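Local coordinates for protein uroporphyrinogen III cosynthase (HemD) (Helicobacter pylori, PDB 3P9Z) that probably catalyses the cyclization of the linear tetrapyrrole hydroxymethylbilane to uroporphyrinogen III, a step on the way to protoporphyrin IX, at residues 144-149 / 173-178; 188-193 / 197-202. All blocks are in the same frame, centred on the assembly; numbering follows the deposited sequence.

Contact 1. Residues 144-149 / 173-178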
loop_
_atom_site.group_PDB
_atom_site.type_symbol
_atom_site.label_atom_id
_atom_site.label_comp_id
_atom_site.label_asym_id
_atom_site.label_seq_id
_atom_site.Cartn_x
_atom_site.Cartn_y
_atom_site.Cartn_z
ATOM N N ASN A 144 -4.732 -4.625 -5.340
ATOM C CA ASN A 144 -4.572 -3.266 -5.826
ATOM C C ASN A 144 -4.520 -3.364 -7.338
ATOM O O ASN A 144 -3.579 -3.927 -7.901
ATOM C CB ASN A 144 -3.297 -2.627 -5.257
ATOM C CG ASN A 144 -3.118 -1.179 -5.699
ATOM O OD1 ASN A 144 -4.090 -0.451 -5.923
ATOM N ND2 ASN A 144 -1.859 -0.753 -5.816
ATOM N N LYS A 145 -5.551 -2.833 -7.983
ATOM C CA LYS A 145 -5.827 -3.099 -9.385
ATOM C C LYS A 145 -5.892 -1.803 -10.206
ATOM O O LYS A 145 -6.408 -0.787 -9.730
ATOM C CB LYS A 145 -7.196 -3.781 -9.463
ATOM C CG LYS A 145 -7.352 -4.782 -10.563
ATOM C CD LYS A 145 -8.588 -5.642 -10.296
ATOM C CE LYS A 145 -8.944 -6.494 -11.507
ATOM N NZ LYS A 145 -9.612 -5.665 -12.553
ATOM N N LEU A 146 -5.421 -1.873 -11.450
ATOM C CA LEU A 146 -5.514 -0.757 -12.399
ATOM C C LEU A 146 -6.964 -0.361 -12.694
ATOM O O LEU A 146 -7.770 -1.213 -13.029
ATOM C CB LEU A 146 -4.818 -1.120 -13.718
ATOM C CG LEU A 146 -4.844 -0.019 -14.788
ATOM C CD1 LEU A 146 -3.961 1.156 -14.367
ATOM C CD2 LEU A 146 -4.441 -0.536 -16.177
ATOM N N LYS A 147 -7.282 0.927 -12.585
ATOM C CA LYS A 147 -8.612 1.419 -12.989
ATOM C C LYS A 147 -8.821 1.297 -14.497
ATOM O O LYS A 147 -7.868 1.370 -15.280
ATOM C CB LYS A 147 -8.823 2.882 -12.600
ATOM C CG LYS A 147 -8.983 3.133 -11.139
ATOM C CD LYS A 147 -9.302 4.607 -10.886
ATOM C CE LYS A 147 -9.527 4.846 -9.413
ATOM N NZ LYS A 147 -9.780 6.291 -9.147
ATOM N N HIS A 148 -10.073 1.099 -14.891
ATOM C CA HIS A 148 -10.456 1.089 -16.297
ATOM C C HIS A 148 -10.996 2.475 -16.556
ATOM O O HIS A 148 -12.140 2.752 -16.217
ATOM C CB HIS A 148 -11.575 0.060 -16.535
ATOM C CG HIS A 148 -11.109 -1.363 -16.570
ATOM N ND1 HIS A 148 -9.965 -1.797 -15.931
ATOM C CD2 HIS A 148 -11.647 -2.459 -17.155
ATOM C CE1 HIS A 148 -9.815 -3.094 -16.131
ATOM N NE2 HIS A 148 -10.826 -3.521 -16.867
ATOM N N LEU A 149 -10.178 3.358 -17.122
ATOM C CA LEU A 149 -10.601 4.739 -17.363
ATOM C C LEU A 149 -11.098 4.965 -18.781
ATOM O O LEU A 149 -10.480 4.501 -19.754
ATOM C CB LEU A 149 -9.474 5.737 -17.064
ATOM C CG LEU A 149 -8.792 5.661 -15.695
ATOM C CD1 LEU A 149 -7.448 6.337 -15.776
ATOM C CD2 LEU A 149 -9.666 6.269 -14.601
ATOM N N ALA A 173 3.421 4.318 -10.535
ATOM C CA ALA A 173 4.269 4.494 -11.703
ATOM C C ALA A 173 3.804 3.604 -12.859
ATOM O O ALA A 173 3.645 4.065 -13.990
ATOM C CB ALA A 173 5.720 4.195 -11.351
ATOM N N LYS A 174 3.577 2.331 -12.559
ATOM C CA LYS A 174 3.099 1.368 -13.543
ATOM C C LYS A 174 1.787 1.830 -14.205
ATOM O O LYS A 174 1.668 1.823 -15.432
ATOM C CB LYS A 174 2.937 -0.011 -12.882
ATOM C CG LYS A 174 2.668 -1.146 -13.852
ATOM C CD LYS A 174 2.849 -2.510 -13.164
ATOM C CE LYS A 174 2.524 -3.654 -14.129
ATOM N NZ LYS A 174 1.035 -3.858 -14.285
ATOM N N ALA A 175 0.817 2.225 -13.386
ATOM C CA ALA A 175 -0.482 2.654 -13.883
ATOM C C ALA A 175 -0.346 3.929 -14.719
ATOM O O ALA A 175 -1.001 4.086 -15.751
ATOM C CB ALA A 175 -1.442 2.880 -12.725
ATOM N N PHE A 176 0.505 4.845 -14.268
ATOM C CA PHE A 176 0.710 6.063 -15.028
ATOM C C PHE A 176 1.202 5.728 -16.429
ATOM O O PHE A 176 0.641 6.215 -17.421
ATOM C CB PHE A 176 1.687 6.999 -14.333
ATOM C CG PHE A 176 1.872 8.300 -15.043
ATOM C CD1 PHE A 176 2.890 8.453 -15.989
ATOM C CD2 PHE A 176 1.027 9.371 -14.784
ATOM C CE1 PHE A 176 3.078 9.666 -16.669
ATOM C CE2 PHE A 176 1.202 10.592 -15.461
ATOM C CZ PHE A 176 2.238 10.735 -16.403
ATOM N N LEU A 177 2.232 4.890 -16.504
ATOM C CA LEU A 177 2.860 4.563 -17.787
ATOM C C LEU A 177 1.934 3.743 -18.668
ATOM O O LEU A 177 2.014 3.825 -19.872
ATOM C CB LEU A 177 4.199 3.855 -17.592
ATOM C CG LEU A 177 5.294 4.748 -16.983
ATOM C CD1 LEU A 177 6.560 3.939 -16.714
ATOM C CD2 LEU A 177 5.590 5.955 -17.892
ATOM N N HIS A 178 1.033 2.979 -18.064
ATOM C CA HIS A 178 -0.015 2.314 -18.843
ATOM C C HIS A 178 -0.821 3.320 -19.658
ATOM O O HIS A 178 -1.131 3.067 -20.813
ATOM C CB HIS A 178 -0.948 1.482 -17.954
ATOM C CG HIS A 178 -1.985 0.725 -18.726
ATOM N ND1 HIS A 178 -1.848 -0.607 -19.058
ATOM C CD2 HIS A 178 -3.155 1.132 -19.277
ATOM C CE1 HIS A 178 -2.900 -0.992 -19.760
ATOM N NE2 HIS A 178 -3.705 0.046 -19.912
#

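Contact 2. Residues 188-193 / 197-202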
loop_
_atom_site.group_PDB
_atom_site.type_symbol
_atom_site.label_atom_id
_atom_site.label_comp_id
_atom_site.label_asym_id
_atom_site.label_seq_id
_atom_site.Cartn_x
_atom_site.Cartn_y
_atom_site.Cartn_z
ATOM N N ALA A 188 9.987 13.514 -12.792
ATOM C CA ALA A 188 9.507 12.499 -11.852
ATOM C C ALA A 188 10.183 12.647 -10.488
ATOM O O ALA A 188 11.397 12.904 -10.388
ATOM C CB ALA A 188 9.744 11.081 -12.395
ATOM N N ILE A 189 9.374 12.467 -9.451
ATOM C CA ILE A 189 9.855 12.346 -8.104
ATOM C C ILE A 189 9.437 10.984 -7.555
ATOM O O ILE A 189 8.296 10.559 -7.737
ATOM C CB ILE A 189 9.301 13.500 -7.221
ATOM C CG1 ILE A 189 9.915 14.831 -7.703
ATOM C CG2 ILE A 189 9.548 13.214 -5.728
ATOM C CD1 ILE A 189 9.611 16.034 -6.834
ATOM N N SER A 190 10.372 10.308 -6.889
ATOM C CA SER A 190 10.096 9.019 -6.286
ATOM C C SER A 190 10.153 9.134 -4.789
ATOM O O SER A 190 11.062 9.779 -4.246
ATOM C CB SER A 190 11.144 8.004 -6.745
ATOM O OG SER A 190 10.990 7.740 -8.124
ATOM N N ILE A 191 9.202 8.487 -4.115
ATOM C CA ILE A 191 9.198 8.469 -2.644
ATOM C C ILE A 191 10.443 7.775 -2.056
ATOM O O ILE A 191 10.960 8.175 -1.002
ATOM C CB ILE A 191 7.887 7.816 -2.086
ATOM C CG1 ILE A 191 7.710 8.143 -0.585
ATOM C CG2 ILE A 191 7.867 6.309 -2.384
ATOM C CD1 ILE A 191 6.225 8.122 -0.084
ATOM N N GLY A 192 10.929 6.740 -2.738
ATOM C CA GLY A 192 12.106 5.983 -2.281
ATOM C C GLY A 192 12.681 5.221 -3.464
ATOM O O GLY A 192 12.114 5.285 -4.567
ATOM N N ASN A 193 13.783 4.494 -3.242
ATOM C CA ASN A 193 14.520 3.894 -4.367
ATOM C C ASN A 193 13.811 2.734 -5.053
ATOM O O ASN A 193 14.046 2.482 -6.222
ATOM C CB ASN A 193 15.999 3.573 -4.029
ATOM C CG ASN A 193 16.176 2.588 -2.848
ATOM O OD1 ASN A 193 15.255 1.860 -2.429
ATOM N ND2 ASN A 193 17.390 2.568 -2.315
ATOM N N LEU A 197 13.927 3.000 -8.850
ATOM C CA LEU A 197 14.644 1.989 -9.626
ATOM C C LEU A 197 13.720 1.254 -10.600
ATOM O O LEU A 197 14.150 0.798 -11.670
ATOM C CB LEU A 197 15.409 1.020 -8.704
ATOM C CG LEU A 197 16.571 1.681 -7.934
ATOM C CD1 LEU A 197 17.189 0.747 -6.887
ATOM C CD2 LEU A 197 17.643 2.160 -8.897
ATOM N N TYR A 198 12.443 1.169 -10.239
ATOM C CA TYR A 198 11.438 0.687 -11.185
ATOM C C TYR A 198 11.323 1.653 -12.370
ATOM O O TYR A 198 11.405 1.241 -13.532
ATOM C CB TYR A 198 10.076 0.506 -10.514
ATOM C CG TYR A 198 9.016 0.255 -11.552
ATOM C CD1 TYR A 198 8.840 -1.022 -12.091
ATOM C CD2 TYR A 198 8.246 1.305 -12.051
ATOM C CE1 TYR A 198 7.881 -1.259 -13.088
ATOM C CE2 TYR A 198 7.285 1.082 -13.063
ATOM C CZ TYR A 198 7.114 -0.198 -13.560
ATOM O OH TYR A 198 6.182 -0.430 -14.534
ATOM N N LEU A 199 11.135 2.941 -12.079
ATOM C CA LEU A 199 11.127 3.965 -13.129
ATOM C C LEU A 199 12.378 3.933 -14.025
ATOM O O LEU A 199 12.295 4.047 -15.247
ATOM C CB LEU A 199 10.945 5.369 -12.530
ATOM C CG LEU A 199 9.525 5.663 -12.025
ATOM C CD1 LEU A 199 9.488 6.962 -11.228
ATOM C CD2 LEU A 199 8.538 5.723 -13.181
ATOM N N GLN A 200 13.539 3.782 -13.402
ATOM C CA GLN A 200 14.798 3.749 -14.151
ATOM C C GLN A 200 14.877 2.517 -15.082
ATOM O O GLN A 200 15.424 2.598 -16.185
ATOM C CB GLN A 200 15.951 3.773 -13.155
ATOM C CG GLN A 200 17.330 3.694 -13.758
ATOM C CD GLN A 200 18.400 3.777 -12.687
ATOM O OE1 GLN A 200 18.409 4.701 -11.857
ATOM N NE2 GLN A 200 19.301 2.808 -12.691
ATOM N N GLU A 201 14.311 1.390 -14.638
ATOM C CA GLU A 201 14.185 0.190 -15.467
ATOM C C GLU A 201 13.376 0.526 -16.722
ATOM O O GLU A 201 13.647 0.008 -17.807
ATOM C CB GLU A 201 13.524 -0.949 -14.656
ATOM C CG GLU A 201 13.122 -2.206 -15.471
ATOM C CD GLU A 201 12.370 -3.263 -14.641
ATOM O OE1 GLU A 201 12.083 -3.014 -13.444
ATOM O OE2 GLU A 201 12.061 -4.346 -15.189
ATOM N N GLN A 202 12.396 1.421 -16.563
ATOM C CA GLN A 202 11.551 1.858 -17.669
ATOM C C GLN A 202 12.225 2.965 -18.488
ATOM O O GLN A 202 11.622 3.514 -19.396
ATOM C CB GLN A 202 10.179 2.339 -17.157
ATOM C CG GLN A 202 9.409 1.347 -16.242
ATOM C CD GLN A 202 9.319 -0.077 -16.800
ATOM O OE1 GLN A 202 9.778 -1.026 -16.173
ATOM N NE2 GLN A 202 8.719 -0.228 -17.970
#

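Contact 1. Residues 144-149 / 173-178
Ala175 is the first residue of the helical segment 173-178 to meet Leu146, at the end of strand 135-146. Here the backbones come nearest, with 6.3 Å between the CA atoms of Leu146 and Ala175. The Ala175 methyl points toward the strand and takes the CD1 branch of the leucine, CB to CD1 at 3.5 Å, a tight fit for two methyl carbons. CD1 also lies 3.8 Å from Ala175 CA, so this branch rests on the helix backbone as well as on the methyl. Phe176 turns to the other side of the helix, where its ring meets Phe167 edge-to-face. One turn after Ala175 comes His178, whose CB again points toward the strand. Its imidazole receives the second branch of the leucine: CD2 sits over the middle of one ring face, 3.7 Å from the ring centroid of His178 and 5° off the normal, a CH-pi contact. All five ring atoms are nearly equidistant from the methyl, as expected for an approach onto the face. With CG of His178 trans to its amide nitrogen (chi1 -177°), the ring reaches out from the helix to the leucine. Leu146 thus straddles the two helix residues, one methyl against Ala175 and the other on His178, and the contact consists of van der Waals and CH-pi packing. It is small, burying 136 Å², and exposed at the histidine. Among its neighbours, Ala175 also touches Leu23 and Asn24 of strand 19-28, to which the 144-149 segment is bound through Lys145 and Lys147 backbone pairings with Glu25 and Leu23. Tyr179 of helix 170-179 adds a further tie, its hydroxyl hydrogen-bonding Lys147 O and Leu149 N, so the helix packs against the end of the long strand where it runs into loop.

Contact 2. Residues 188-193 / 197-202
Leu199 reaches from helix 193-201 toward strand 187-190 with its CD1 methyl, which meets Ser190 and Ala188, two residues on the same face of the strand. The closer approach is to the serine, 3.5 Å between Leu199 CD1 and Ser190 OG; Ala188 CB lies 4.3 Å from the same methyl. The leucine side chain is extended beyond CG, with CG opposite its own carbonyl carbon (chi1 -73°) and CD1 continuing the chain away from CA (chi2 170°), which carries this methyl across to the strand. The Ser190 hydroxyl is not left to the leucine: it is hydrogen-bonded to Ser206 OG on the adjoining strand, so a buried polar atom is satisfied while hydrocarbon lies against it.

Farther along, the contact becomes the first turn of the helix. Leu197 N donates to Asn193 O at 2.7 Å, with an N-H...O angle of 156°, and Gly192 stands at the N-cap position just before. The Leu197 side chain starts out beside this bond, CG next to its own backbone N, and its CB and CG are both 3.2 Å from Asn193 O. Its CD1 then reaches the side chain of Asn193, lying 4.2 Å from CB. Asn193 and Leu197 form the exposed end of the contact, whereas Ala188, Ser190 and Leu199 are buried. Leu199 also packs on Phe167 of strand 164-167 and Ala173 of helix 170-179. Strand 187-190, helix 193-201 and strand 206-208 make a beta-alpha-beta unit in which the helix bridges parallel neighbouring strands; Leu199 seated on the strand residues is the packing of such a crossover, as in the alternating alpha/beta domains of uroporphyrinogen-III synthases.

How the contacts relate
Contact 1 closes before contact 2 opens, so the two lie in series along the chain, and their centres are about 16 Å apart. Both reach the same mixed sheet: contact 1 at the long strand 135-146, contact 2 at strand 187-190 nearer the edge formed by strand 206-208. Their helices, 170-179 and 193-201, are neighbours in space. Ala173 CB lies 3.7 Å from Leu199 CD2, and Leu177 CD1 packs on Gln202 CG at 3.9 Å, while Tyr198 also rests on Lys174. The two contacts are thus joined through the packing of these helices, which follow one another in the chain with strand 187-190 between them.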